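PDB 1G5C: beta-carbonic anhydrase from Methanothermobacter thermautotrophicus, which catalyses the reversible hydration of carbon dioxide to bicarbonate and a proton, as a zinc-dependent, cab-type carbonic anhydrase of the beta class. Local coordinates for residues Lys53-Ala58 / Arg68-Ala73; Gly59-Asp64 / Val136-Ser141. One frame throughout, in Å; residues are numbered along the deposited sequence.

Contact 1: Lys53-Ala58 / Arg68-Ala73; sequences KVIKNA and RSAAVA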
ATOM      1  N   LYS A  53      -3.729   1.614  -8.992  1.00 14.93           N
ATOM      2  CA  LYS A  53      -3.030   0.797  -8.008  1.00 15.54           C
ATOM      3  C   LYS A  53      -2.795   1.806  -6.890  1.00 17.78           C
ATOM      4  O   LYS A  53      -2.436   2.963  -7.167  1.00 16.09           O
ATOM      5  CB  LYS A  53      -1.693   0.297  -8.568  1.00 17.41           C
ATOM      6  CG  LYS A  53      -1.798  -0.904  -9.507  1.00 21.72           C
ATOM      7  CD  LYS A  53      -2.580  -0.568 -10.766  1.00 26.22           C
ATOM      8  CE  LYS A  53      -2.581  -1.727 -11.740  1.00 25.57           C
ATOM      9  NZ  LYS A  53      -3.539  -1.525 -12.846  1.00 26.43           N
ATOM     10  N   VAL A  54      -2.982   1.398  -5.638  1.00 15.20           N
ATOM     11  CA  VAL A  54      -2.849   2.363  -4.544  1.00 13.28           C
ATOM     12  C   VAL A  54      -1.858   1.960  -3.453  1.00 13.16           C
ATOM     13  O   VAL A  54      -1.972   0.891  -2.855  1.00 10.36           O
ATOM     14  CB  VAL A  54      -4.248   2.636  -3.890  1.00 17.81           C
ATOM     15  CG1 VAL A  54      -4.151   3.741  -2.826  1.00  9.91           C
ATOM     16  CG2 VAL A  54      -5.247   3.053  -4.957  1.00 15.08           C
ATOM     17  N   ILE A  55      -0.884   2.833  -3.203  1.00 12.03           N
ATOM     18  CA  ILE A  55       0.120   2.603  -2.166  1.00  8.95           C
ATOM     19  C   ILE A  55      -0.153   3.586  -1.032  1.00 10.97           C
ATOM     20  O   ILE A  55      -0.426   4.765  -1.280  1.00 11.39           O
ATOM     21  CB  ILE A  55       1.533   2.841  -2.725  1.00 10.39           C
ATOM     22  CG1 ILE A  55       1.792   1.861  -3.874  1.00 10.76           C
ATOM     23  CG2 ILE A  55       2.587   2.674  -1.614  1.00 10.18           C
ATOM     24  CD1 ILE A  55       3.051   2.175  -4.716  1.00  9.38           C
ATOM     25  N   LYS A  56      -0.090   3.117   0.212  1.00 10.01           N
ATOM     26  CA  LYS A  56      -0.345   3.986   1.361  1.00 12.44           C
ATOM     27  C   LYS A  56       0.541   3.643   2.550  1.00 14.03           C
ATOM     28  O   LYS A  56       0.723   2.471   2.887  1.00 10.17           O
ATOM     29  CB  LYS A  56      -1.814   3.872   1.840  1.00 10.62           C
ATOM     30  CG  LYS A  56      -2.886   4.372   0.869  1.00 14.61           C
ATOM     31  CD  LYS A  56      -4.299   4.243   1.500  1.00  7.77           C
ATOM     32  CE  LYS A  56      -5.392   4.838   0.625  1.00 12.17           C
ATOM     33  NZ  LYS A  56      -6.691   4.957   1.397  1.00 14.13           N
ATOM     34  N   ASN A  57       1.100   4.671   3.181  1.00 13.49           N
ATOM     35  CA  ASN A  57       1.916   4.469   4.370  1.00 15.39           C
ATOM     36  C   ASN A  57       1.735   5.722   5.224  1.00 16.97           C
ATOM     37  O   ASN A  57       0.944   6.599   4.870  1.00 17.04           O
ATOM     38  CB  ASN A  57       3.393   4.231   4.007  1.00 13.98           C
ATOM     39  CG  ASN A  57       4.072   5.463   3.377  1.00 19.14           C
ATOM     40  OD1 ASN A  57       3.525   6.570   3.345  1.00 16.52           O
ATOM     41  ND2 ASN A  57       5.285   5.259   2.886  1.00 13.51           N
ATOM     42  N   ALA A  58       2.437   5.818   6.350  1.00 15.97           N
ATOM     43  CA  ALA A  58       2.258   6.981   7.211  1.00 16.71           C
ATOM     44  C   ALA A  58       2.911   8.244   6.638  1.00 17.29           C
ATOM     45  O   ALA A  58       4.138   8.333   6.570  1.00 15.73           O
ATOM     46  CB  ALA A  58       2.819   6.686   8.616  1.00 18.65           C
ATOM     47  N   ARG A  68       9.764   0.188  -4.479  1.00 15.67           N
ATOM     48  CA  ARG A  68       9.642  -1.188  -4.933  1.00 19.25           C
ATOM     49  C   ARG A  68       8.213  -1.547  -5.369  1.00 17.04           C
ATOM     50  O   ARG A  68       8.019  -2.277  -6.349  1.00 18.91           O
ATOM     51  CB  ARG A  68      10.145  -2.134  -3.829  1.00 24.59           C
ATOM     52  CG  ARG A  68      11.651  -2.469  -3.962  1.00 32.88           C
ATOM     53  CD  ARG A  68      12.389  -2.436  -2.627  1.00 38.04           C
ATOM     54  NE  ARG A  68      11.575  -2.955  -1.531  1.00 40.85           N
ATOM     55  CZ  ARG A  68      11.862  -2.793  -0.243  1.00 40.10           C
ATOM     56  N   SER A  69       7.213  -1.038  -4.653  1.00 15.00           N
ATOM     57  CA  SER A  69       5.824  -1.308  -5.002  1.00 13.50           C
ATOM     58  C   SER A  69       5.475  -0.570  -6.286  1.00 12.93           C
ATOM     59  O   SER A  69       4.778  -1.099  -7.156  1.00 12.96           O
ATOM     60  CB  SER A  69       4.884  -0.862  -3.870  1.00 14.84           C
ATOM     61  OG  SER A  69       4.825  -1.841  -2.840  1.00 16.08           O
ATOM     62  N   ALA A  70       5.962   0.658  -6.416  1.00 13.41           N
ATOM     63  CA  ALA A  70       5.698   1.428  -7.629  1.00 13.37           C
ATOM     64  C   ALA A  70       6.372   0.738  -8.823  1.00 13.10           C
ATOM     65  O   ALA A  70       5.795   0.655  -9.911  1.00 15.88           O
ATOM     66  CB  ALA A  70       6.215   2.849  -7.472  1.00 17.83           C
ATOM     67  N   ALA A  71       7.590   0.234  -8.624  1.00 12.57           N
ATOM     68  CA  ALA A  71       8.299  -0.471  -9.699  1.00 15.13           C
ATOM     69  C   ALA A  71       7.481  -1.714 -10.116  1.00 17.51           C
ATOM     70  O   ALA A  71       7.392  -2.038 -11.307  1.00 18.10           O
ATOM     71  CB  ALA A  71       9.693  -0.895  -9.229  1.00 15.99           C
ATOM     72  N   VAL A  72       6.907  -2.417  -9.139  1.00 14.94           N
ATOM     73  CA  VAL A  72       6.086  -3.573  -9.468  1.00 16.72           C
ATOM     74  C   VAL A  72       4.931  -3.101 -10.339  1.00 16.97           C
ATOM     75  O   VAL A  72       4.620  -3.711 -11.361  1.00 20.45           O
ATOM     76  CB  VAL A  72       5.511  -4.260  -8.199  1.00 19.37           C
ATOM     77  CG1 VAL A  72       4.344  -5.206  -8.576  1.00 13.01           C
ATOM     78  CG2 VAL A  72       6.619  -5.059  -7.503  1.00 19.08           C
ATOM     79  N   ALA A  73       4.314  -1.991  -9.941  1.00 19.17           N
ATOM     80  CA  ALA A  73       3.194  -1.447 -10.687  1.00 16.84           C
ATOM     81  C   ALA A  73       3.613  -1.104 -12.124  1.00 19.12           C
ATOM     82  O   ALA A  73       2.868  -1.351 -13.075  1.00 17.58           O
ATOM     83  CB  ALA A  73       2.671  -0.224  -9.988  1.00 11.48           C
TER
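Ile55 reaches from strand 53-57 onto helix 64-77 in the alpha/beta fold of the beta-class carbonic anhydrases, where helices pack against a mainly parallel sheet. Within this chain the strand lies at one edge of the sheet, beside strand 27-32, and the helix follows it in sequence after a short loop. The contact rests on one long aliphatic arm. Ile55 places CG1 anti to its carbonyl carbon (chi1 -61°) and then runs nearly extended through chi2 of 168°, which carries CD1 to the helix surface. Ile55 CD1 lies 3.6 Å from Ser69 CB and 3.7 Å from the backbone atom Ala70 N. Ala70 adds its methyl at the side, with 4.2 Å between Ile55 CD1 and Ala70 CB. A beta-branched isoleucine suits a strand, and its delta methyl gives it the length to meet a helix whose facing residues are small. Serine and alanine keep that helix surface low, and a whole turn can therefore approach the strand, the CA atoms of Ile55 and Ser69 being 7.5 Å apart. Farther along, Lys53 CG and Ala73 CB stand 4.5 Å apart, a looser approach; the lysine amine is drawn to Asp17 in a salt bridge and to Ser19 in a hydrogen bond. The sheet does not end at this strand, since Val54 and Lys56 form backbone hydrogen bonds to the second subunit. Ser69 likewise works in two directions: its CB meets the isoleucine, while its hydroxyl serves the dimer interface. With chi1 at -81°, OG stands anti to the carbonyl carbon of its own residue and is hydrogen-bonded to the backbone N of Ala58 of the second subunit.

Contact 2: Gly59-Asp64 / Val136-Ser141; sequences GNIVDD and VKRLKS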
ATOM      1  N   GLY A  59       2.089   9.207   6.218  1.00 16.40           N
ATOM      2  CA  GLY A  59       2.612  10.458   5.679  1.00 12.62           C
ATOM      3  C   GLY A  59       2.974  10.470   4.210  1.00 15.25           C
ATOM      4  O   GLY A  59       3.564  11.444   3.738  1.00 12.54           O
ATOM      5  N   ASN A  60       2.599   9.417   3.476  1.00 12.60           N
ATOM      6  CA  ASN A  60       2.924   9.289   2.055  1.00 13.92           C
ATOM      7  C   ASN A  60       4.362   9.696   1.764  1.00 17.00           C
ATOM      8  O   ASN A  60       4.652  10.525   0.891  1.00 18.17           O
ATOM      9  CB  ASN A  60       1.942  10.069   1.158  1.00  9.59           C
ATOM     10  CG  ASN A  60       1.792  11.528   1.558  1.00 10.76           C
ATOM     11  OD1 ASN A  60       0.982  11.866   2.412  1.00 15.43           O
ATOM     12  ND2 ASN A  60       2.564  12.394   0.935  1.00 11.94           N
ATOM     13  N   ILE A  61       5.265   9.092   2.521  1.00 17.58           N
ATOM     14  CA  ILE A  61       6.695   9.332   2.374  1.00 19.17           C
ATOM     15  C   ILE A  61       7.263   8.266   1.436  1.00 17.98           C
ATOM     16  O   ILE A  61       7.010   7.076   1.612  1.00 18.75           O
ATOM     17  CB  ILE A  61       7.386   9.225   3.727  1.00 21.36           C
ATOM     18  CG1 ILE A  61       6.877  10.333   4.640  1.00 22.97           C
ATOM     19  CG2 ILE A  61       8.918   9.293   3.552  1.00 23.79           C
ATOM     20  CD1 ILE A  61       7.373  10.201   6.068  1.00 25.53           C
ATOM     21  N   VAL A  62       8.015   8.693   0.434  1.00 19.56           N
ATOM     22  CA  VAL A  62       8.594   7.768  -0.528  1.00 19.42           C
ATOM     23  C   VAL A  62       9.876   7.144   0.014  1.00 24.04           C
ATOM     24  O   VAL A  62      10.924   7.792   0.058  1.00 24.28           O
ATOM     25  CB  VAL A  62       8.900   8.489  -1.859  1.00 20.43           C
ATOM     26  CG1 VAL A  62       9.549   7.520  -2.841  1.00 21.77           C
ATOM     27  CG2 VAL A  62       7.621   9.064  -2.445  1.00 17.37           C
ATOM     28  N   ASP A  63       9.781   5.897   0.460  1.00 23.83           N
ATOM     29  CA  ASP A  63      10.941   5.180   0.979  1.00 24.86           C
ATOM     30  C   ASP A  63      11.185   3.992   0.043  1.00 24.63           C
ATOM     31  O   ASP A  63      10.540   3.884  -1.007  1.00 20.64           O
ATOM     32  CB  ASP A  63      10.687   4.707   2.425  1.00 25.83           C
ATOM     33  CG  ASP A  63       9.470   3.797   2.546  1.00 31.31           C
ATOM     34  OD1 ASP A  63       9.174   3.319   3.669  1.00 30.84           O
ATOM     35  OD2 ASP A  63       8.806   3.553   1.516  1.00 33.29           O
ATOM     36  N   ASP A  64      12.117   3.115   0.406  1.00 26.65           N
ATOM     37  CA  ASP A  64      12.439   1.956  -0.429  1.00 26.84           C
ATOM     38  C   ASP A  64      11.240   1.063  -0.730  1.00 24.48           C
ATOM     39  O   ASP A  64      11.110   0.549  -1.849  1.00 21.78           O
ATOM     40  CB  ASP A  64      13.525   1.104   0.228  1.00 33.53           C
ATOM     41  CG  ASP A  64      14.803   1.880   0.477  1.00 40.80           C
ATOM     42  OD1 ASP A  64      15.290   2.551  -0.462  1.00 45.05           O
ATOM     43  OD2 ASP A  64      15.327   1.814   1.612  1.00 46.45           O
ATOM     44  N   VAL A 136       8.382  13.352  -5.060  1.00 15.28           N
ATOM     45  CA  VAL A 136       8.466  13.399  -6.516  1.00 17.99           C
ATOM     46  C   VAL A 136       9.938  13.302  -6.925  1.00 20.37           C
ATOM     47  O   VAL A 136      10.310  12.519  -7.811  1.00 21.01           O
ATOM     48  CB  VAL A 136       7.851  14.714  -7.063  1.00 19.09           C
ATOM     49  CG1 VAL A 136       8.210  14.894  -8.544  1.00 16.17           C
ATOM     50  CG2 VAL A 136       6.306  14.677  -6.883  1.00 16.29           C
ATOM     51  N   LYS A 137      10.786  14.078  -6.263  1.00 21.73           N
ATOM     52  CA  LYS A 137      12.204  14.043  -6.586  1.00 24.28           C
ATOM     53  C   LYS A 137      12.807  12.653  -6.400  1.00 21.39           C
ATOM     54  O   LYS A 137      13.592  12.199  -7.232  1.00 23.06           O
ATOM     55  CB  LYS A 137      12.954  15.086  -5.754  1.00 26.41           C
ATOM     56  CG  LYS A 137      13.291  16.339  -6.578  1.00 37.13           C
ATOM     57  CD  LYS A 137      13.520  17.611  -5.749  1.00 39.82           C
ATOM     58  CE  LYS A 137      13.815  17.315  -4.290  1.00 43.31           C
ATOM     59  NZ  LYS A 137      14.296  18.524  -3.571  1.00 48.17           N
ATOM     60  N   ARG A 138      12.440  11.969  -5.321  1.00 19.54           N
ATOM     61  CA  ARG A 138      12.957  10.630  -5.077  1.00 20.56           C
ATOM     62  C   ARG A 138      12.556   9.642  -6.156  1.00 20.81           C
ATOM     63  O   ARG A 138      13.375   8.850  -6.612  1.00 22.13           O
ATOM     64  CB  ARG A 138      12.485  10.101  -3.733  1.00 22.64           C
ATOM     65  CG  ARG A 138      13.405  10.465  -2.596  1.00 26.64           C
ATOM     66  CD  ARG A 138      12.909   9.919  -1.292  1.00 31.23           C
ATOM     67  NE  ARG A 138      13.093  10.923  -0.254  1.00 38.64           N
ATOM     68  CZ  ARG A 138      12.999  10.694   1.052  1.00 41.90           C
ATOM     69  NH1 ARG A 138      12.722   9.475   1.506  1.00 39.87           N
ATOM     70  NH2 ARG A 138      13.179  11.693   1.906  1.00 44.10           N
ATOM     71  N   LEU A 139      11.294   9.681  -6.563  1.00 19.47           N
ATOM     72  CA  LEU A 139      10.826   8.764  -7.592  1.00 20.39           C
ATOM     73  C   LEU A 139      11.522   9.058  -8.915  1.00 21.76           C
ATOM     74  O   LEU A 139      11.999   8.154  -9.595  1.00 21.02           O
ATOM     75  CB  LEU A 139       9.307   8.876  -7.759  1.00 15.84           C
ATOM     76  CG  LEU A 139       8.463   8.200  -6.669  1.00 18.82           C
ATOM     77  CD1 LEU A 139       7.002   8.534  -6.869  1.00 18.66           C
ATOM     78  CD2 LEU A 139       8.676   6.689  -6.730  1.00 17.23           C
ATOM     79  N   LYS A 140      11.587  10.330  -9.275  1.00 24.12           N
ATOM     80  CA  LYS A 140      12.224  10.715 -10.524  1.00 26.36           C
ATOM     81  C   LYS A 140      13.724  10.433 -10.554  1.00 25.72           C
ATOM     82  O   LYS A 140      14.273  10.162 -11.615  1.00 28.54           O
ATOM     83  CB  LYS A 140      11.947  12.191 -10.812  1.00 28.36           C
ATOM     84  CG  LYS A 140      10.590  12.410 -11.451  1.00 28.61           C
ATOM     85  CD  LYS A 140      10.421  13.853 -11.862  1.00 28.55           C
ATOM     86  CE  LYS A 140       9.518  13.959 -13.082  1.00 29.24           C
ATOM     87  NZ  LYS A 140      10.041  13.154 -14.252  1.00 22.49           N
ATOM     88  N   SER A 141      14.365  10.469  -9.392  1.00 25.28           N
ATOM     89  CA  SER A 141      15.805  10.218  -9.266  1.00 26.85           C
ATOM     90  C   SER A 141      16.163   8.732  -9.197  1.00 27.28           C
ATOM     91  O   SER A 141      17.319   8.351  -9.393  1.00 25.89           O
ATOM     92  CB  SER A 141      16.337  10.873  -7.992  1.00 26.28           C
ATOM     93  OG  SER A 141      15.998  12.247  -7.937  1.00 34.66           O
TER
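Val62 rests one methyl against the neighbouring side chains of Arg138 and Leu139, and this joins the loop between strand 53-57 and helix 64-77 to helix 128-141. The tight part is apolar. CG1 of Val62, anti to the backbone N (chi1 178°), lies 4.0 Å from Arg138 CB and equally 4.0 Å from Leu139 CG. Valine and leucine cross at about a right angle, and both also touch Ile84 of the central strand 81-87, as befits compact hydrocarbon residues beside the sheet. The looser side is polar and belongs to the exposed Arg138. Its chain, bent at chi3, slides past the valine until Arg138 NH1 gives a hydrogen bond to Val62 O, 2.9 Å long but bent to 134° at the hydrogen. The donor is tilted 30° from the carbonyl plane. Ile61 only brushes this border, its CG2 methyl 4.3 Å from Arg138 NH1. An arginine fits this border because its methylenes can lie against the core while its head stays polar; NE makes a salt bridge with Glu134 one turn earlier. Glu134 thus probably helps to orient the guanidinium, and the charged group gives a loop carbonyl a hydrogen-bond donor.

Strand 53-57 leads through Ala58 into segment 59-64, a loop whose last residue already begins helix 64-77. Contact 1 closes a short loop, with nine residues between its segments, by bringing the helix back beside the strand. Contact 2 closes a far longer one: 71 residues, among them strand 81-87 and the zinc ligands His87 and Cys90, lie between its segments, the second of which is the end of helix 128-141. The segments alternate along the chain, so the two closures cross. Their centres are 11 Å apart, and Asn57 packs near Asp63, the N-cap residue of helix 64-77. Together they tie the dimer-forming edge strand, its following helix and the connecting loop to helix 128-141.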